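Local coordinates for cellobiose 2-epimerase (Ruminococcus albus, PDB 3VW5), which catalyses the reversible epimerization of cellobiose to 4-O-beta-D-glucosyl-D-mannose, working on an unmodified sugar within an (alpha/alpha)6 barrel, at residues T11-P16 and Y339-R344; F17-R22 and G66-D71; H50-W55 and G367-P372; D71-A76 and S120-A125. The protein carries 2 engineered substitutions. All coordinates share one frame; numbering follows the deposited sequence.

Interaction 1: residues T11-P16 and Y339-R344; sequences TDHIIP and YIIDKR
The imidazole of His13 reaches from helix 2-19 to Ile341 and Asp342, where the chain leaves helix 323-340; both helices belong to the outer layer of the (alpha/alpha)6 barrel. With CG anti to the backbone N (chi1 -164°), the ring is directed toward the chain that follows helix 323-340. On the packed side His13 CE1 lies 3.8 Å from Ile341 CG2 and ND1 borders the same methyl, while Ile341 also leans on Trp333, Ile336 and Trp349. His13 CE1 also comes within 3.5 Å of Asp342 O, but no direct hydrogen bond spans the contact. ND1 is engaged by Glu9 one helical turn back. The other side is looser and wet: a water stands 3.1 Å from His13 NE2 and donates to Asp342 O, also 3.1 Å away, and to Arg344 O. A leucine in place of His13 would probably leave Glu9 without its hydrogen-bonding partner and the water without its link to helix 2-19. Beyond the water, the Asp342 carboxylate closes an Asx turn and is gripped side-on by Arg344, two residues on, through NE and NH2, with Arg344 NH2 lying 3.0 Å from Asp342 OD2.

Interaction 2: residues F17-R22 and G66-D71; sequences FWNKLR and GDELLD
Arg22 and Asp71 form the charged half of this contact, and Asn19 facing Glu68 the polar half. The segments join the end region of helix 2-19 to the first turns of helix 67-84, two outer helices of the (alpha/alpha)6 barrel, at the protein surface. A type I beta turn from Asn19 to Arg22 brings the side chains of these two residues to the same side, toward helix 67-84. Arg22 has the most surface buried by the contact. A chi1 of -167° swings its CG to the far side from the backbone N, and the chain stays extended as far as NE, carrying the guanidinium out to the side of helix 67-84. There Arg22 NH1 lies 3.6 Å from Asp71 OD2, a long salt bridge, and 3.5 Å from Asp71 O, without a hydrogen bond to either. The guanidinium and carboxylate planes are turned 55° apart, so the two groups do not pair flat against each other. The firmer partners of Arg22 are Asp24, which forms a salt bridge with NE, and Asn72, which accepts from NH1; Asp71 thus adds its charge to a head already held. Asn19 is likewise anchored from outside, its OD1 bonded to the hydroxyl of Tyr57 on helix 47-64. The other branch of its amide turns to Glu68, whose extended chain crosses it at about a right angle, with amide and carboxylate planes 50° apart. Asn19 ND2 and Glu68 OE1 remain 4.2 Å from each other, too far for a hydrogen bond.

Interaction 3: residues H50-W55 and G367-P372; sequences HSRILW and GPWKCP
Trp369 is the first residue of the loop 367-372 to meet Arg52, within the type I beta turn that runs from Gly367 to Lys370. Trp369 CE3 lies 4.1 Å from Arg52 NH1, and Trp369 O stands near the same nitrogen, at the edge of the guanidinium and near its plane but not hydrogen-bonded. Lys370 points the other way, its NZ forming a salt bridge with Glu348. Cys371 then turns back toward helix 47-64, and its sulfur takes the one hydrogen bond of the contact: Arg52 NH1 to Cys371 SG, 3.5 Å and nearly straight at 166°. The sulfur sits only 10° out of the guanidinium plane, and the arginine chain, extended from CG to NE, runs alongside it, with Arg52 CB 3.9 Å from Cys371 SG. Pro372, at the N-cap position of helix 373-385, closes the loop by apolar packing, Pro372 CD lying 3.7 Å from Ile53 CG1. The contact thus ties an inner helix of the barrel to the loop that leads into another. A single N-H to sulfur bond, joined by a cation-pi contact with Phe114, helps fix the rotation of the guanidinium; since sulfur is a soft, weak acceptor, the hold on this buried group is likely to be shared between sulfur and ring.

Interaction 4: residues D71-A76 and S120-A125; sequences DNAKHA and SSYYRA
Tyr122 points its ring from helix 109-126 at the backbone of helix 67-84, so that Ala73 meets the near part of the ring and Lys74 its hydroxyl end. A chi1 of 177° sets the ring opposite the backbone N and stretches it straight across to the facing helix. Ala73 CB rests 4.1 Å from Tyr122 CD1, an apolar contact. Farther out, Tyr122 CE1 lies 3.9 Å from Lys74 N and 3.9 Å from Lys74 CA, and the ring ends beside the root of the lysine. The two side chains cross obliquely there: Tyr122 OH is 3.4 Å from Lys74 CB and 3.5 Å from Lys74 CG, resting on methylene groups, and no hydrogen bond forms between the segments. The lysine then leads its amino group away from the contact, its chain bending at the last torsion. In the (alpha/alpha)6 barrel this joins an outer helix, 67-84, to an inner one, 109-126, with inner helix 47-64 alongside; Tyr57 from that helix also touches Ala73, and Ser58 touches Tyr122. The tyrosine ring stacks with Tyr77 as well, and Ala131 of helix 129-145 touches the same side chain. A valine in place of Tyr122 would probably leave a gap between helices 67-84 and 109-126, beside Ala73 CB and the Lys74 methylenes, and Tyr77 without its stacking partner. Nearest to each other along the two backbones are Ala73 and Tyr122, whose CA atoms are 7.2 Å apart.

How the interactions relate
Interactions 1, 2 and 4 lie toward the outside of the barrel, whereas interaction 3 is centred about 9 Å from the centre of the chain, consistent with a place near the central sugar pocket expected of this family. Interactions 1 and 2 share helix 2-19, their centres about 15 Å apart, and touch where Ile15 CG2 meets Leu69 CD2 at 3.8 Å. Interactions 2 and 4 share Asp71, with centres about 11 Å apart. Trp18, on segment 17-22, packs on Pro372 and Ile53 and so joins interaction 2 to interaction 3. Leu54 CD1, 3.8 Å from Tyr122 CB, links interactions 3 and 4, whose centres are about 13 Å apart.

Interaction 1: residues T11-P16 and Y339-R344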
# COMPACT_ATOMS: atom_id res chain seq x y z
N THR A 11 16.59 -9.67 -0.83
CA THR A 11 17.22 -10.43 -1.91
C THR A 11 17.27 -11.95 -1.75
O THR A 11 17.25 -12.68 -2.74
CB THR A 11 18.64 -9.94 -2.23
OG1 THR A 11 19.52 -10.27 -1.14
CG2 THR A 11 18.65 -8.43 -2.49
N ASP A 12 17.36 -12.44 -0.51
CA ASP A 12 17.53 -13.89 -0.31
C ASP A 12 16.26 -14.59 0.14
O ASP A 12 16.16 -15.81 0.02
CB ASP A 12 18.67 -14.21 0.66
CG ASP A 12 20.00 -13.64 0.19
OD1 ASP A 12 20.24 -13.60 -1.04
OD2 ASP A 12 20.81 -13.23 1.06
N HIS A 13 15.31 -13.82 0.66
CA HIS A 13 14.07 -14.42 1.17
C HIS A 13 12.83 -14.03 0.37
O HIS A 13 12.14 -14.88 -0.19
CB HIS A 13 13.89 -14.13 2.67
CG HIS A 13 12.87 -15.01 3.33
ND1 HIS A 13 11.98 -14.56 4.28
CD2 HIS A 13 12.60 -16.33 3.16
CE1 HIS A 13 11.20 -15.56 4.66
NE2 HIS A 13 11.56 -16.64 4.00
N ILE A 14 12.55 -12.73 0.31
CA ILE A 14 11.32 -12.23 -0.31
C ILE A 14 11.26 -12.47 -1.83
O ILE A 14 10.32 -13.08 -2.33
CB ILE A 14 11.10 -10.74 0.00
CG1 ILE A 14 10.84 -10.55 1.50
CG2 ILE A 14 9.96 -10.17 -0.79
CD1 ILE A 14 10.78 -9.08 1.94
N ILE A 15 12.27 -11.99 -2.55
CA ILE A 15 12.25 -12.12 -4.01
C ILE A 15 12.19 -13.59 -4.47
O ILE A 15 11.34 -13.96 -5.29
CB ILE A 15 13.44 -11.37 -4.66
CG1 ILE A 15 13.14 -9.87 -4.70
CG2 ILE A 15 13.71 -11.92 -6.06
CD1 ILE A 15 14.37 -9.01 -4.75
N PRO A 16 13.09 -14.43 -3.93
CA PRO A 16 13.02 -15.85 -4.29
C PRO A 16 11.63 -16.45 -4.04
O PRO A 16 11.15 -17.23 -4.86
CB PRO A 16 14.07 -16.49 -3.37
CG PRO A 16 15.01 -15.39 -3.07
CD PRO A 16 14.20 -14.14 -3.00
N TYR A 339 9.62 -12.66 15.15
CA TYR A 339 8.24 -13.12 15.27
C TYR A 339 7.41 -13.08 14.01
O TYR A 339 6.39 -13.76 13.95
CB TYR A 339 7.52 -12.26 16.28
CG TYR A 339 8.12 -12.29 17.65
CD1 TYR A 339 8.36 -13.51 18.30
CD2 TYR A 339 8.43 -11.11 18.31
CE1 TYR A 339 8.90 -13.54 19.57
CE2 TYR A 339 8.97 -11.13 19.58
CZ TYR A 339 9.20 -12.34 20.21
OH TYR A 339 9.73 -12.35 21.48
N ILE A 340 7.80 -12.26 13.03
CA ILE A 340 6.96 -12.05 11.86
C ILE A 340 7.45 -12.81 10.62
O ILE A 340 6.67 -13.32 9.83
CB ILE A 340 6.85 -10.57 11.54
CG1 ILE A 340 6.10 -9.85 12.65
CG2 ILE A 340 6.14 -10.37 10.22
CD1 ILE A 340 4.64 -10.28 12.76
N ILE A 341 8.77 -12.86 10.45
CA ILE A 341 9.38 -13.58 9.34
C ILE A 341 9.27 -15.10 9.53
O ILE A 341 9.66 -15.63 10.57
CB ILE A 341 10.86 -13.18 9.20
CG1 ILE A 341 10.97 -11.72 8.79
CG2 ILE A 341 11.56 -14.05 8.17
CD1 ILE A 341 12.39 -11.23 8.68
N ASP A 342 8.75 -15.79 8.53
CA ASP A 342 8.58 -17.24 8.55
C ASP A 342 9.92 -17.95 8.33
O ASP A 342 10.67 -17.61 7.42
CB ASP A 342 7.61 -17.65 7.44
CG ASP A 342 6.87 -18.95 7.73
OD1 ASP A 342 7.37 -19.77 8.54
OD2 ASP A 342 5.79 -19.15 7.14
N LYS A 343 10.21 -18.95 9.17
CA LYS A 343 11.42 -19.77 9.03
C LYS A 343 11.11 -21.14 8.41
O LYS A 343 12.02 -21.93 8.15
CB LYS A 343 12.13 -19.95 10.38
CG LYS A 343 12.75 -18.67 10.96
CD LYS A 343 11.73 -17.82 11.74
CE LYS A 343 12.37 -16.53 12.26
NZ LYS A 343 11.40 -15.56 12.86
N ARG A 344 9.84 -21.41 8.18
CA ARG A 344 9.44 -22.61 7.45
C ARG A 344 9.88 -22.54 5.98
O ARG A 344 10.02 -21.45 5.41
CB ARG A 344 7.92 -22.81 7.53
CG ARG A 344 7.38 -22.79 8.95
CD ARG A 344 5.86 -22.95 9.00
NE ARG A 344 5.15 -21.77 8.54
CZ ARG A 344 3.88 -21.77 8.16
NH1 ARG A 344 3.17 -22.89 8.20
NH2 ARG A 344 3.30 -20.65 7.74
O HOH W 1 11.50 -19.51 5.13

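Interaction 2: residues F17-R22 and G66-D71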
# COMPACT_ATOMS: atom_id res chain seq x y z
N PHE A 17 11.00 -16.09 -2.91
CA PHE A 17 9.66 -16.59 -2.61
C PHE A 17 8.66 -16.18 -3.69
O PHE A 17 7.96 -17.01 -4.27
CB PHE A 17 9.19 -16.10 -1.24
CG PHE A 17 7.72 -16.39 -0.96
CD1 PHE A 17 7.34 -17.59 -0.39
CD2 PHE A 17 6.74 -15.46 -1.29
CE1 PHE A 17 6.02 -17.87 -0.15
CE2 PHE A 17 5.42 -15.73 -1.06
CZ PHE A 17 5.05 -16.95 -0.48
N TRP A 18 8.59 -14.89 -3.97
CA TRP A 18 7.62 -14.44 -4.95
C TRP A 18 7.90 -14.98 -6.35
O TRP A 18 6.99 -15.40 -7.05
CB TRP A 18 7.44 -12.92 -4.90
CG TRP A 18 6.64 -12.56 -3.71
CD1 TRP A 18 7.12 -12.20 -2.48
CD2 TRP A 18 5.22 -12.61 -3.59
NE1 TRP A 18 6.08 -11.98 -1.62
CE2 TRP A 18 4.90 -12.23 -2.27
CE3 TRP A 18 4.17 -12.91 -4.48
CZ2 TRP A 18 3.57 -12.15 -1.81
CZ3 TRP A 18 2.85 -12.84 -4.02
CH2 TRP A 18 2.57 -12.46 -2.70
N ASN A 19 9.18 -15.00 -6.74
CA ASN A 19 9.57 -15.58 -8.03
C ASN A 19 8.92 -16.93 -8.29
O ASN A 19 8.55 -17.23 -9.43
CB ASN A 19 11.09 -15.69 -8.15
CG ASN A 19 11.77 -14.34 -8.31
OD1 ASN A 19 11.11 -13.32 -8.56
ND2 ASN A 19 13.09 -14.32 -8.17
N LYS A 20 8.76 -17.74 -7.24
CA LYS A 20 8.20 -19.08 -7.39
C LYS A 20 6.70 -19.06 -7.63
O LYS A 20 6.11 -20.09 -7.93
CB LYS A 20 8.50 -19.95 -6.17
CG LYS A 20 9.98 -20.05 -5.83
CD LYS A 20 10.24 -21.03 -4.67
CE LYS A 20 11.67 -20.87 -4.12
NZ LYS A 20 12.72 -20.98 -5.20
N LEU A 21 6.09 -17.89 -7.48
CA LEU A 21 4.64 -17.78 -7.64
C LEU A 21 4.22 -17.32 -9.02
O LEU A 21 3.04 -17.15 -9.28
CB LEU A 21 4.04 -16.87 -6.57
CG LEU A 21 4.07 -17.50 -5.19
CD1 LEU A 21 3.66 -16.49 -4.13
CD2 LEU A 21 3.16 -18.72 -5.16
N ARG A 22 5.20 -17.11 -9.90
CA ARG A 22 4.92 -16.81 -11.30
C ARG A 22 4.12 -17.94 -11.96
O ARG A 22 4.47 -19.11 -11.86
CB ARG A 22 6.22 -16.56 -12.05
CG ARG A 22 6.03 -15.93 -13.41
CD ARG A 22 7.36 -15.74 -14.17
NE ARG A 22 7.13 -15.69 -15.61
CZ ARG A 22 7.70 -14.81 -16.44
NH1 ARG A 22 8.55 -13.89 -15.97
NH2 ARG A 22 7.41 -14.85 -17.73
N GLY A 66 18.90 -6.44 -12.37
CA GLY A 66 18.70 -7.86 -12.58
C GLY A 66 17.54 -8.09 -13.53
O GLY A 66 16.38 -8.04 -13.14
N ASP A 67 17.87 -8.34 -14.79
CA ASP A 67 16.86 -8.59 -15.81
C ASP A 67 15.71 -9.47 -15.35
O ASP A 67 14.57 -9.26 -15.76
CB ASP A 67 17.51 -9.22 -17.06
CG ASP A 67 18.33 -8.22 -17.85
OD1 ASP A 67 18.27 -7.00 -17.52
OD2 ASP A 67 19.01 -8.65 -18.81
N GLU A 68 16.00 -10.46 -14.51
CA GLU A 68 14.97 -11.35 -14.01
C GLU A 68 13.83 -10.54 -13.38
O GLU A 68 12.66 -10.84 -13.61
CB GLU A 68 15.56 -12.33 -12.99
CG GLU A 68 15.01 -13.75 -13.11
CD GLU A 68 15.91 -14.81 -12.44
OE1 GLU A 68 15.49 -15.42 -11.41
OE2 GLU A 68 17.04 -15.04 -12.96
N LEU A 69 14.17 -9.53 -12.59
CA LEU A 69 13.16 -8.74 -11.91
C LEU A 69 12.25 -8.00 -12.89
O LEU A 69 11.02 -7.99 -12.72
CB LEU A 69 13.79 -7.78 -10.91
CG LEU A 69 14.67 -8.47 -9.87
CD1 LEU A 69 15.44 -7.46 -9.03
CD2 LEU A 69 13.85 -9.44 -8.98
N LEU A 70 12.86 -7.39 -13.91
CA LEU A 70 12.08 -6.71 -14.94
C LEU A 70 11.26 -7.66 -15.77
O LEU A 70 10.18 -7.31 -16.23
CB LEU A 70 12.96 -5.85 -15.84
CG LEU A 70 12.17 -4.93 -16.80
CD1 LEU A 70 11.45 -3.83 -16.04
CD2 LEU A 70 13.07 -4.32 -17.86
N ASP A 71 11.75 -8.88 -15.97
CA ASP A 71 10.98 -9.87 -16.73
C ASP A 71 9.70 -10.28 -15.96
O ASP A 71 8.63 -10.43 -16.55
CB ASP A 71 11.85 -11.08 -17.09
CG ASP A 71 11.16 -12.01 -18.09
OD1 ASP A 71 10.35 -11.53 -18.92
OD2 ASP A 71 11.43 -13.24 -18.06

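Interaction 3: residues H50-W55 and G367-P372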
# COMPACT_ATOMS: atom_id res chain seq x y z
N HIS A 50 -2.10 -8.25 -8.21
CA HIS A 50 -1.24 -8.14 -9.38
C HIS A 50 -0.64 -6.76 -9.55
O HIS A 50 0.51 -6.63 -9.95
CB HIS A 50 -1.97 -8.60 -10.63
CG HIS A 50 -2.03 -10.09 -10.75
ND1 HIS A 50 -2.86 -10.87 -9.97
CD2 HIS A 50 -1.31 -10.95 -11.52
CE1 HIS A 50 -2.67 -12.14 -10.28
NE2 HIS A 50 -1.74 -12.22 -11.21
N SER A 51 -1.39 -5.73 -9.22
CA SER A 51 -0.80 -4.41 -9.30
C SER A 51 0.33 -4.27 -8.30
O SER A 51 1.35 -3.67 -8.60
CB SER A 51 -1.86 -3.33 -9.11
OG SER A 51 -2.80 -3.41 -10.15
N ARG A 52 0.15 -4.85 -7.12
CA ARG A 52 1.18 -4.76 -6.08
C ARG A 52 2.44 -5.56 -6.44
O ARG A 52 3.57 -5.12 -6.18
CB ARG A 52 0.61 -5.16 -4.73
CG ARG A 52 -0.35 -4.14 -4.20
CD ARG A 52 -1.20 -4.66 -3.06
NE ARG A 52 -1.80 -3.57 -2.30
CZ ARG A 52 -2.41 -3.71 -1.12
NH1 ARG A 52 -2.52 -4.90 -0.55
NH2 ARG A 52 -2.91 -2.64 -0.52
N ILE A 53 2.24 -6.71 -7.06
CA ILE A 53 3.36 -7.47 -7.59
C ILE A 53 4.06 -6.65 -8.68
O ILE A 53 5.29 -6.47 -8.63
CB ILE A 53 2.91 -8.84 -8.09
CG1 ILE A 53 2.43 -9.66 -6.90
CG2 ILE A 53 4.06 -9.58 -8.80
CD1 ILE A 53 1.64 -10.92 -7.28
N LEU A 54 3.29 -6.12 -9.63
CA LEU A 54 3.83 -5.25 -10.69
C LEU A 54 4.62 -4.10 -10.08
O LEU A 54 5.76 -3.84 -10.45
CB LEU A 54 2.73 -4.72 -11.62
CG LEU A 54 3.19 -3.75 -12.72
CD1 LEU A 54 4.42 -4.26 -13.46
CD2 LEU A 54 2.08 -3.41 -13.72
N TRP A 55 4.03 -3.41 -9.10
CA TRP A 55 4.76 -2.35 -8.45
C TRP A 55 6.07 -2.87 -7.85
O TRP A 55 7.11 -2.23 -7.93
CB TRP A 55 3.93 -1.64 -7.36
CG TRP A 55 4.77 -0.56 -6.71
CD1 TRP A 55 4.87 0.74 -7.09
CD2 TRP A 55 5.67 -0.73 -5.60
NE1 TRP A 55 5.76 1.40 -6.28
CE2 TRP A 55 6.27 0.53 -5.36
CE3 TRP A 55 6.03 -1.81 -4.78
CZ2 TRP A 55 7.21 0.72 -4.35
CZ3 TRP A 55 6.96 -1.61 -3.78
CH2 TRP A 55 7.54 -0.36 -3.57
N GLY A 367 -2.66 -13.92 -0.71
CA GLY A 367 -4.04 -13.85 -1.18
C GLY A 367 -4.36 -12.47 -1.71
O GLY A 367 -3.47 -11.63 -1.90
N PRO A 368 -5.66 -12.20 -1.94
CA PRO A 368 -6.07 -10.91 -2.51
C PRO A 368 -5.58 -9.72 -1.69
O PRO A 368 -5.31 -8.67 -2.27
CB PRO A 368 -7.60 -10.99 -2.48
CG PRO A 368 -7.89 -12.44 -2.48
CD PRO A 368 -6.82 -13.05 -1.63
N TRP A 369 -5.41 -9.89 -0.39
CA TRP A 369 -4.98 -8.78 0.46
C TRP A 369 -3.55 -8.87 1.02
O TRP A 369 -3.11 -7.96 1.73
CB TRP A 369 -5.99 -8.54 1.58
CG TRP A 369 -7.20 -7.82 1.12
CD1 TRP A 369 -8.44 -8.35 0.91
CD2 TRP A 369 -7.30 -6.42 0.79
NE1 TRP A 369 -9.32 -7.36 0.49
CE2 TRP A 369 -8.64 -6.17 0.40
CE3 TRP A 369 -6.39 -5.34 0.79
CZ2 TRP A 369 -9.09 -4.90 0.02
CZ3 TRP A 369 -6.84 -4.08 0.40
CH2 TRP A 369 -8.18 -3.87 0.02
N LYS A 370 -2.82 -9.93 0.69
CA LYS A 370 -1.43 -10.04 1.12
C LYS A 370 -0.48 -10.35 -0.04
O LYS A 370 -0.64 -11.35 -0.75
CB LYS A 370 -1.28 -11.05 2.25
CG LYS A 370 0.11 -11.11 2.83
CD LYS A 370 0.15 -11.92 4.11
CE LYS A 370 1.55 -11.93 4.70
NZ LYS A 370 2.49 -12.68 3.86
N CYS A 371 0.52 -9.48 -0.21
CA CYS A 371 1.38 -9.44 -1.41
C CYS A 371 2.80 -9.00 -1.03
O CYS A 371 3.10 -8.85 0.15
CB CYS A 371 0.79 -8.48 -2.45
SG CYS A 371 -0.66 -7.55 -1.87
N PRO A 372 3.69 -8.78 -2.03
CA PRO A 372 5.06 -8.36 -1.68
C PRO A 372 5.24 -6.86 -1.54
O PRO A 372 6.36 -6.40 -1.35
CB PRO A 372 5.90 -8.88 -2.86
CG PRO A 372 4.98 -8.90 -3.99
CD PRO A 372 3.58 -9.14 -3.45

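Interaction 4: residues D71-A76 and S120-A125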
# COMPACT_ATOMS: atom_id res chain seq x y z
N ASP A 71 11.75 -8.88 -15.97
CA ASP A 71 10.98 -9.87 -16.73
C ASP A 71 9.70 -10.28 -15.96
O ASP A 71 8.63 -10.43 -16.55
CB ASP A 71 11.85 -11.08 -17.09
CG ASP A 71 11.16 -12.01 -18.09
OD1 ASP A 71 10.35 -11.53 -18.92
OD2 ASP A 71 11.43 -13.24 -18.06
N ASN A 72 9.83 -10.45 -14.64
CA ASN A 72 8.69 -10.72 -13.77
C ASN A 72 7.71 -9.55 -13.69
O ASN A 72 6.49 -9.75 -13.76
CB ASN A 72 9.18 -11.10 -12.37
CG ASN A 72 9.68 -12.53 -12.30
OD1 ASN A 72 9.29 -13.39 -13.10
ND2 ASN A 72 10.54 -12.80 -11.33
N ALA A 73 8.24 -8.34 -13.54
CA ALA A 73 7.42 -7.15 -13.68
C ALA A 73 6.62 -7.25 -14.98
O ALA A 73 5.39 -7.18 -14.98
CB ALA A 73 8.26 -5.89 -13.65
N LYS A 74 7.32 -7.45 -16.10
CA LYS A 74 6.64 -7.49 -17.38
C LYS A 74 5.57 -8.58 -17.44
O LYS A 74 4.54 -8.39 -18.07
CB LYS A 74 7.63 -7.62 -18.55
CG LYS A 74 6.94 -7.76 -19.91
CD LYS A 74 7.94 -7.85 -21.04
CE LYS A 74 7.34 -8.58 -22.25
NZ LYS A 74 8.34 -9.48 -22.90
N HIS A 75 5.81 -9.71 -16.78
CA HIS A 75 4.85 -10.82 -16.77
C HIS A 75 3.54 -10.40 -16.12
O HIS A 75 2.47 -10.71 -16.63
CB HIS A 75 5.42 -12.05 -16.04
CG HIS A 75 4.51 -13.24 -16.06
ND1 HIS A 75 4.28 -13.98 -17.20
CD2 HIS A 75 3.78 -13.82 -15.08
CE1 HIS A 75 3.44 -14.96 -16.93
NE2 HIS A 75 3.12 -14.89 -15.65
N ALA A 76 3.66 -9.72 -14.99
CA ALA A 76 2.50 -9.19 -14.27
C ALA A 76 1.80 -8.07 -15.05
O ALA A 76 0.57 -8.05 -15.18
CB ALA A 76 2.92 -8.70 -12.87
N SER A 120 2.66 3.29 -13.43
CA SER A 120 3.59 4.41 -13.44
C SER A 120 4.97 3.90 -13.17
O SER A 120 5.93 4.27 -13.84
CB SER A 120 3.21 5.46 -12.41
OG SER A 120 1.98 6.08 -12.72
N SER A 121 5.07 3.03 -12.19
CA SER A 121 6.35 2.48 -11.77
C SER A 121 6.97 1.62 -12.85
O SER A 121 8.18 1.64 -13.04
CB SER A 121 6.16 1.67 -10.49
OG SER A 121 6.19 2.52 -9.38
N TYR A 122 6.14 0.87 -13.56
CA TYR A 122 6.63 -0.03 -14.59
C TYR A 122 7.18 0.80 -15.73
O TYR A 122 8.21 0.44 -16.32
CB TYR A 122 5.53 -0.95 -15.09
CG TYR A 122 5.99 -1.85 -16.21
CD1 TYR A 122 6.95 -2.82 -16.00
CD2 TYR A 122 5.44 -1.72 -17.49
CE1 TYR A 122 7.36 -3.64 -17.02
CE2 TYR A 122 5.85 -2.53 -18.52
CZ TYR A 122 6.81 -3.49 -18.29
OH TYR A 122 7.23 -4.29 -19.33
N TYR A 123 6.51 1.91 -16.03
CA TYR A 123 7.03 2.87 -17.00
C TYR A 123 8.40 3.41 -16.56
O TYR A 123 9.35 3.39 -17.33
CB TYR A 123 6.03 4.00 -17.26
CG TYR A 123 6.61 5.18 -18.03
CD1 TYR A 123 6.99 5.05 -19.38
CD2 TYR A 123 6.78 6.41 -17.41
CE1 TYR A 123 7.52 6.11 -20.07
CE2 TYR A 123 7.31 7.47 -18.09
CZ TYR A 123 7.68 7.32 -19.42
OH TYR A 123 8.20 8.40 -20.09
N ARG A 124 8.50 3.90 -15.32
CA ARG A 124 9.79 4.39 -14.83
C ARG A 124 10.83 3.29 -14.91
O ARG A 124 12.03 3.54 -14.91
CB ARG A 124 9.69 4.88 -13.39
CG ARG A 124 8.82 6.11 -13.23
CD ARG A 124 8.83 6.59 -11.79
NE ARG A 124 10.17 6.88 -11.31
CZ ARG A 124 10.67 6.46 -10.15
NH1 ARG A 124 9.94 5.70 -9.33
NH2 ARG A 124 11.92 6.80 -9.81
N ALA A 125 10.36 2.06 -14.97
CA ALA A 125 11.26 0.92 -14.95
C ALA A 125 11.73 0.52 -16.35
O ALA A 125 12.90 0.20 -16.52
CB ALA A 125 10.60 -0.27 -14.25